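Local atomic coordinates of recombination protein uvsY (Enterobacteria phage T4, PDB entry 4ZWS), a protein that promotes assembly of the UvsX recombinase on single-stranded DNA and helps UvsX displace bound gp32, thereby supporting phage DNA synthesis. Residues 28-32 with 117-121; 6-10 with 109-113; 42-46 with 103-107. One frame throughout, in Å; residues are numbered along the deposited sequence.

Contact 1 of 3, residues 28-32 with 117-121; sequences NVMLY and IKSRG
Two hydrogen bonds made by the Asn28 side-chain amide, one accepted and one donated, tie residues 28-32 to residues 117-121. With CG turned from the backbone N (chi1 -168°), the amide reaches across to the facing helix. There Asn28 OD1 accepts from Arg120 NH1 at 2.9 Å, on an in-plane lone pair, and the amide and guanidinium planes lie 17° apart; ND2 of the same amide donates to Ile117 O at 3.0 Å. That donor stands above the carbonyl plane, while Gly121 N reaches Ile117 O from the opposite face, and the two bonds of the amide fix its rotation.

Apolar packing centres on Ile117. Its CD1 lies 3.9 Å from Leu31 CB, and its CG2 meets Tyr32 CB and the edge of the tyrosine ring. Leu31 CD1 lies over one face of the Arg120 guanidinium, toward its rim, 3.7 Å from Arg120 NH1.

Arg120 also makes a salt bridge through NH2 to Glu24 and hydrogen bonds from NE to Val14 O and NH2 to Phe15 O. Helices 21-64 and 91-135 run antiparallel here as a helical hairpin, the segment axes 9.5 Å apart, and Tyr32 OH bonds to Phe133 O of a second subunit.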
loop_
_atom_site.group_PDB
_atom_site.type_symbol
_atom_site.label_atom_id
_atom_site.label_comp_id
_atom_site.label_asym_id
_atom_site.label_seq_id
_atom_site.Cartn_x
_atom_site.Cartn_y
_atom_site.Cartn_z
ATOM N N ASN A 28 20.247 -9.289 23.238
ATOM C CA ASN A 28 19.365 -9.150 22.090
ATOM C C ASN A 28 19.666 -7.843 21.359
ATOM O O ASN A 28 19.582 -7.765 20.127
ATOM C CB ASN A 28 17.898 -9.204 22.500
ATOM C CG ASN A 28 16.970 -9.364 21.311
ATOM O OD1 ASN A 28 16.886 -10.438 20.719
ATOM N ND2 ASN A 28 16.284 -8.287 20.943
ATOM N N VAL A 29 20.006 -6.817 22.138
ATOM C CA VAL A 29 20.368 -5.516 21.584
ATOM C C VAL A 29 21.642 -5.608 20.768
ATOM O O VAL A 29 21.762 -5.012 19.703
ATOM C CB VAL A 29 20.549 -4.475 22.711
ATOM C CG1 VAL A 29 20.612 -3.057 22.163
ATOM C CG2 VAL A 29 19.441 -4.642 23.744
ATOM N N MET A 30 22.574 -6.404 21.260
ATOM C CA MET A 30 23.833 -6.610 20.577
ATOM C C MET A 30 23.587 -7.364 19.280
ATOM O O MET A 30 24.180 -7.042 18.246
ATOM C CB MET A 30 24.809 -7.356 21.486
ATOM C CG MET A 30 25.723 -6.423 22.262
ATOM S SD MET A 30 26.858 -7.262 23.389
ATOM C CE MET A 30 25.728 -7.801 24.662
ATOM N N LEU A 31 22.695 -8.356 19.332
ATOM C CA LEU A 31 22.357 -9.114 18.132
ATOM C C LEU A 31 21.771 -8.237 17.043
ATOM O O LEU A 31 22.138 -8.361 15.877
ATOM C CB LEU A 31 21.366 -10.229 18.450
ATOM C CG LEU A 31 21.879 -11.417 19.248
ATOM C CD1 LEU A 31 20.727 -12.357 19.539
ATOM C CD2 LEU A 31 22.938 -12.122 18.443
ATOM N N TYR A 32 20.888 -7.326 17.433
ATOM C CA TYR A 32 20.273 -6.446 16.466
ATOM C C TYR A 32 21.353 -5.607 15.806
ATOM O O TYR A 32 21.452 -5.533 14.576
ATOM C CB TYR A 32 19.254 -5.548 17.145
ATOM C CG TYR A 32 18.333 -4.828 16.190
ATOM C CD1 TYR A 32 18.625 -3.535 15.781
ATOM C CD2 TYR A 32 17.203 -5.449 15.660
ATOM C CE1 TYR A 32 17.821 -2.866 14.905
ATOM C CE2 TYR A 32 16.373 -4.773 14.780
ATOM C CZ TYR A 32 16.695 -3.478 14.406
ATOM O OH TYR A 32 15.909 -2.767 13.531
ATOM N N ILE A 117 14.717 -10.620 15.395
ATOM C CA ILE A 117 15.428 -10.239 16.598
ATOM C C ILE A 117 14.656 -9.218 17.406
ATOM O O ILE A 117 14.642 -9.268 18.642
ATOM C CB ILE A 117 16.808 -9.700 16.248
ATOM C CG1 ILE A 117 17.643 -10.821 15.650
ATOM C CG2 ILE A 117 17.491 -9.120 17.469
ATOM C CD1 ILE A 117 19.030 -10.404 15.378
ATOM N N LYS A 118 14.010 -8.301 16.697
ATOM C CA LYS A 118 13.154 -7.308 17.322
ATOM C C LYS A 118 12.053 -8.036 18.071
ATOM O O LYS A 118 11.776 -7.753 19.239
ATOM C CB LYS A 118 12.588 -6.371 16.260
ATOM C CG LYS A 118 11.959 -5.086 16.748
ATOM C CD LYS A 118 11.441 -4.323 15.538
ATOM C CE LYS A 118 10.991 -2.918 15.879
ATOM N NZ LYS A 118 10.579 -2.174 14.649
ATOM N N SER A 119 11.477 -9.016 17.392
ATOM C CA SER A 119 10.439 -9.866 17.950
ATOM C C SER A 119 10.960 -10.675 19.142
ATOM O O SER A 119 10.268 -10.861 20.143
ATOM C CB SER A 119 9.906 -10.792 16.857
ATOM O OG SER A 119 9.050 -11.781 17.393
ATOM N N ARG A 120 12.201 -11.125 19.036
ATOM C CA ARG A 120 12.836 -11.895 20.091
ATOM C C ARG A 120 12.904 -11.101 21.403
ATOM O O ARG A 120 12.684 -11.655 22.480
ATOM C CB ARG A 120 14.240 -12.317 19.651
ATOM C CG ARG A 120 14.987 -13.198 20.643
ATOM C CD ARG A 120 16.328 -13.602 20.075
ATOM N NE ARG A 120 17.062 -14.473 20.976
ATOM C CZ ARG A 120 17.881 -14.034 21.923
ATOM N NH1 ARG A 120 18.066 -12.731 22.093
ATOM N NH2 ARG A 120 18.509 -14.898 22.707
ATOM N N GLY A 121 13.193 -9.807 21.308
ATOM C CA GLY A 121 13.219 -8.963 22.483
ATOM C C GLY A 121 11.884 -8.961 23.207
ATOM O O GLY A 121 11.829 -9.035 24.433
#

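Contact 2 of 3, residues 6-10 with 109-113; sequences LQEEL and FCSGA
Phe109 pushes its ring against the backbone of residues 6-10 and has more surface buried by the contact than any other residue. Its CG points away from the backbone N (chi1 -178°), which carries the ring out from its own helix to the turn formed by Leu6, Gln7 and Leu10. Phe109 CE1 lies 3.6 Å from Leu6 O, and Phe109 CZ rests against Gln7 CA. Gln7 CG passes Phe109 CE2 at 3.9 Å, the two side chains crossing at about a right angle.

Leu10 is next in buried surface and uses both methyl branches: CD2 meets Phe109 CZ at 3.9 Å, and CD1 lies 3.8 Å from Ala113 CB. The small alanine thus takes the leucine where the backbones of the two segments approach more closely, the CA atoms of Leu10 and Ala113 being 6.8 Å apart. Leu6 fills the other end, its CD1 lying 4.3 Å from Cys110 SG. No hydrogen bond spans this buried, essentially apolar interface.

Helix 3-14 runs almost parallel to helix 91-135, at 6° between the segments. Helix 21-64 packs beside both, through Lys38 on Leu6 and Trp35 on Ala113, while Leu36 and Asn37 of another subunit cover Leu10 and Phe109.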
loop_
_atom_site.group_PDB
_atom_site.type_symbol
_atom_site.label_atom_id
_atom_site.label_comp_id
_atom_site.label_asym_id
_atom_site.label_seq_id
_atom_site.Cartn_x
_atom_site.Cartn_y
_atom_site.Cartn_z
ATOM N N LEU A 6 24.424 -17.473 6.854
ATOM C CA LEU A 6 23.523 -16.558 7.549
ATOM C C LEU A 6 22.339 -17.290 8.166
ATOM O O LEU A 6 21.967 -17.032 9.311
ATOM C CB LEU A 6 23.020 -15.470 6.591
ATOM C CG LEU A 6 24.107 -14.511 6.094
ATOM C CD1 LEU A 6 23.514 -13.440 5.196
ATOM C CD2 LEU A 6 24.770 -13.876 7.282
ATOM N N GLN A 7 21.766 -18.222 7.411
ATOM C CA GLN A 7 20.651 -19.012 7.905
ATOM C C GLN A 7 21.047 -19.721 9.187
ATOM O O GLN A 7 20.325 -19.682 10.189
ATOM C CB GLN A 7 20.198 -20.012 6.855
ATOM C CG GLN A 7 19.614 -19.334 5.664
ATOM C CD GLN A 7 19.138 -20.303 4.613
ATOM O OE1 GLN A 7 19.511 -21.480 4.618
ATOM N NE2 GLN A 7 18.312 -19.808 3.685
ATOM N N GLU A 8 22.214 -20.346 9.150
ATOM C CA GLU A 8 22.714 -21.069 10.293
ATOM C C GLU A 8 23.030 -20.128 11.449
ATOM O O GLU A 8 22.728 -20.435 12.609
ATOM C CB GLU A 8 23.936 -21.887 9.886
ATOM C CG GLU A 8 24.080 -23.150 10.702
ATOM C CD GLU A 8 22.803 -23.983 10.712
ATOM O OE1 GLU A 8 22.147 -24.106 9.645
ATOM O OE2 GLU A 8 22.445 -24.484 11.807
ATOM N N GLU A 9 23.602 -18.973 11.131
ATOM C CA GLU A 9 23.958 -18.009 12.161
ATOM C C GLU A 9 22.734 -17.463 12.905
ATOM O O GLU A 9 22.746 -17.372 14.137
ATOM C CB GLU A 9 24.755 -16.859 11.570
ATOM C CG GLU A 9 25.278 -15.915 12.625
ATOM C CD GLU A 9 26.176 -14.832 12.065
ATOM O OE1 GLU A 9 26.623 -13.974 12.856
ATOM O OE2 GLU A 9 26.439 -14.836 10.841
ATOM N N LEU A 10 21.693 -17.075 12.165
ATOM C CA LEU A 10 20.478 -16.570 12.793
ATOM C C LEU A 10 19.807 -17.624 13.664
ATOM O O LEU A 10 19.335 -17.322 14.770
ATOM C CB LEU A 10 19.475 -16.090 11.747
ATOM C CG LEU A 10 18.203 -15.459 12.328
ATOM C CD1 LEU A 10 18.524 -14.195 13.102
ATOM C CD2 LEU A 10 17.166 -15.193 11.265
ATOM N N PHE A 109 17.324 -11.230 3.594
ATOM C CA PHE A 109 17.400 -12.145 4.719
ATOM C C PHE A 109 17.728 -11.382 5.997
ATOM O O PHE A 109 17.138 -11.646 7.041
ATOM C CB PHE A 109 18.433 -13.242 4.492
ATOM C CG PHE A 109 18.488 -14.230 5.617
ATOM C CD1 PHE A 109 19.407 -14.075 6.648
ATOM C CD2 PHE A 109 17.584 -15.286 5.676
ATOM C CE1 PHE A 109 19.442 -14.974 7.712
ATOM C CE2 PHE A 109 17.616 -16.188 6.733
ATOM C CZ PHE A 109 18.552 -16.030 7.750
ATOM N N CYS A 110 18.657 -10.441 5.911
ATOM C CA CYS A 110 19.037 -9.648 7.071
ATOM C C CYS A 110 17.902 -8.742 7.547
ATOM O O CYS A 110 17.784 -8.494 8.754
ATOM C CB CYS A 110 20.265 -8.792 6.757
ATOM S SG CYS A 110 21.771 -9.738 6.551
ATOM N N SER A 111 17.072 -8.247 6.620
ATOM C CA SER A 111 15.877 -7.508 7.033
ATOM C C SER A 111 15.024 -8.402 7.886
ATOM O O SER A 111 14.609 -8.010 8.978
ATOM C CB SER A 111 15.063 -6.991 5.862
ATOM O OG SER A 111 15.656 -5.828 5.332
ATOM N N GLY A 112 14.810 -9.616 7.395
ATOM C CA GLY A 112 14.030 -10.597 8.113
ATOM C C GLY A 112 14.641 -10.919 9.456
ATOM O O GLY A 112 13.932 -11.070 10.455
ATOM N N ALA A 113 15.964 -11.002 9.484
ATOM C CA ALA A 113 16.673 -11.291 10.714
ATOM C C ALA A 113 16.402 -10.186 11.727
ATOM O O ALA A 113 16.138 -10.447 12.901
ATOM C CB ALA A 113 18.158 -11.436 10.453
#

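Contact 3 of 3, residues 42-46 with 103-107; sequences IKKEM and WGILL
Glu45 lays its aliphatic CG over one face of the Trp103 indole, 3.4 Å from the centroid of the six-membered ring and 3° off the ring normal, a CH-pi contact. Bent at chi2 (64°), the glutamate chain folds its carboxylate back rather than extending it, and OE1 makes a salt bridge with Arg48. Leu106 CD1, from the same helix as the indole, lies over the opposite face toward the rim.

The close packing continues beside the ring. Ile42 CG2 approaches the indole edge in its plane, 3.8 Å from Trp103 CE3, and also meets Leu107 CB at 3.7 Å; Ile42 CD1 reaches Leu106 CB. Met46 bends at chi3 to bring CE against Gly104 CA, 3.5 Å away. These antiparallel segments, 161° apart in direction, belong to the long hairpin of helices 21-64 and 91-135, and Leu3 and Leu6 of helix 3-14 pack on Leu106.

Toward the margin the packing thins. Met46 SD stays 4.2 Å from Leu107 CD2, and the partly exposed Lys43 adds its CG against Leu107 CD1, while Met130 of a neighbouring subunit packs on that lysine.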
loop_
_atom_site.group_PDB
_atom_site.type_symbol
_atom_site.label_atom_id
_atom_site.label_comp_id
_atom_site.label_asym_id
_atom_site.label_seq_id
_atom_site.Cartn_x
_atom_site.Cartn_y
_atom_site.Cartn_z
ATOM N N ILE A 42 26.258 -5.268 3.335
ATOM C CA ILE A 42 25.689 -5.810 2.122
ATOM C C ILE A 42 25.284 -4.668 1.188
ATOM O O ILE A 42 25.552 -4.742 -0.005
ATOM C CB ILE A 42 24.518 -6.754 2.450
ATOM C CG1 ILE A 42 25.065 -7.982 3.185
ATOM C CG2 ILE A 42 23.756 -7.153 1.196
ATOM C CD1 ILE A 42 23.997 -8.880 3.803
ATOM N N LYS A 43 24.677 -3.605 1.716
ATOM C CA LYS A 43 24.371 -2.468 0.859
ATOM C C LYS A 43 25.637 -1.907 0.203
ATOM O O LYS A 43 25.634 -1.570 -0.984
ATOM C CB LYS A 43 23.653 -1.341 1.616
ATOM C CG LYS A 43 22.161 -1.523 1.816
ATOM C CD LYS A 43 21.524 -0.325 2.541
ATOM C CE LYS A 43 22.124 -0.083 3.917
ATOM N NZ LYS A 43 21.713 1.233 4.499
ATOM N N LYS A 44 26.722 -1.825 0.963
ATOM C CA LYS A 44 27.975 -1.313 0.410
ATOM C C LYS A 44 28.489 -2.221 -0.700
ATOM O O LYS A 44 28.905 -1.751 -1.753
ATOM C CB LYS A 44 29.045 -1.165 1.491
ATOM C CG LYS A 44 28.825 0.011 2.423
ATOM C CD LYS A 44 30.101 0.369 3.195
ATOM C CE LYS A 44 29.821 0.690 4.672
ATOM N NZ LYS A 44 29.564 -0.535 5.505
ATOM N N GLU A 45 28.425 -3.524 -0.468
ATOM C CA GLU A 45 28.872 -4.490 -1.451
ATOM C C GLU A 45 28.053 -4.436 -2.752
ATOM O O GLU A 45 28.613 -4.469 -3.847
ATOM C CB GLU A 45 28.814 -5.901 -0.859
ATOM C CG GLU A 45 29.302 -6.976 -1.816
ATOM C CD GLU A 45 30.778 -6.831 -2.178
ATOM O OE1 GLU A 45 31.506 -6.098 -1.472
ATOM O OE2 GLU A 45 31.210 -7.425 -3.189
ATOM N N MET A 46 26.738 -4.314 -2.632
ATOM C CA MET A 46 25.862 -4.259 -3.802
ATOM C C MET A 46 26.103 -3.033 -4.666
ATOM O O MET A 46 25.996 -3.057 -5.895
ATOM C CB MET A 46 24.398 -4.277 -3.360
ATOM C CG MET A 46 23.973 -5.542 -2.664
ATOM S SD MET A 46 22.210 -5.542 -2.349
ATOM C CE MET A 46 21.542 -5.780 -3.999
ATOM N N TRP A 103 23.298 -11.119 -3.548
ATOM C CA TRP A 103 23.522 -10.177 -2.464
ATOM C C TRP A 103 22.226 -9.494 -2.060
ATOM O O TRP A 103 21.997 -9.243 -0.877
ATOM C CB TRP A 103 24.615 -9.216 -2.884
ATOM C CG TRP A 103 25.965 -9.832 -2.685
ATOM C CD1 TRP A 103 26.722 -10.465 -3.620
ATOM C CD2 TRP A 103 26.813 -9.669 -1.541
ATOM N NE1 TRP A 103 27.935 -10.831 -3.089
ATOM C CE2 TRP A 103 28.024 -10.334 -1.819
ATOM C CE3 TRP A 103 26.648 -9.069 -0.293
ATOM C CZ2 TRP A 103 29.065 -10.410 -0.898
ATOM C CZ3 TRP A 103 27.685 -9.146 0.621
ATOM C CH2 TRP A 103 28.879 -9.810 0.311
ATOM N N GLY A 104 21.369 -9.214 -3.037
ATOM C CA GLY A 104 20.066 -8.659 -2.736
ATOM C C GLY A 104 19.290 -9.615 -1.845
ATOM O O GLY A 104 18.583 -9.196 -0.934
ATOM N N ILE A 105 19.439 -10.912 -2.105
ATOM C CA ILE A 105 18.801 -11.943 -1.300
ATOM C C ILE A 105 19.353 -11.920 0.111
ATOM O O ILE A 105 18.596 -12.037 1.072
ATOM C CB ILE A 105 18.966 -13.340 -1.923
ATOM C CG1 ILE A 105 18.060 -13.460 -3.155
ATOM C CG2 ILE A 105 18.540 -14.410 -0.944
ATOM C CD1 ILE A 105 18.125 -14.805 -3.856
ATOM N N LEU A 106 20.665 -11.757 0.238
ATOM C CA LEU A 106 21.282 -11.679 1.554
ATOM C C LEU A 106 20.751 -10.467 2.300
ATOM O O LEU A 106 20.451 -10.555 3.491
ATOM C CB LEU A 106 22.807 -11.594 1.456
ATOM C CG LEU A 106 23.523 -12.735 0.734
ATOM C CD1 LEU A 106 25.009 -12.558 0.829
ATOM C CD2 LEU A 106 23.090 -14.084 1.298
ATOM N N LEU A 107 20.587 -9.355 1.585
ATOM C CA LEU A 107 20.073 -8.134 2.193
ATOM C C LEU A 107 18.681 -8.376 2.763
ATOM O O LEU A 107 18.398 -8.002 3.905
ATOM C CB LEU A 107 20.022 -6.992 1.180
ATOM C CG LEU A 107 19.649 -5.622 1.748
ATOM C CD1 LEU A 107 20.745 -5.116 2.671
ATOM C CD2 LEU A 107 19.395 -4.648 0.650
#

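All three contacts use helix 91-135, which meets helix 21-64 in contacts 1 and 3 and helix 3-14 in contact 2. Contacts 1 and 3 therefore join the same antiparallel pair at two levels, their centres about 21 Å apart and without touching. Contact 2 lies about 12 Å from contact 1 and 13 Å from contact 3, centre to centre, and meets contact 3 directly through Cys110 SG on Ile42 CD1, 3.6 Å apart. Along the chain, contact 3 closes within the spans of both other contacts, whereas contacts 1 and 2 alternate. The short N-terminal helix lies against helix 91-135, making three helices along part of the hairpin in each subunit of the heptamer.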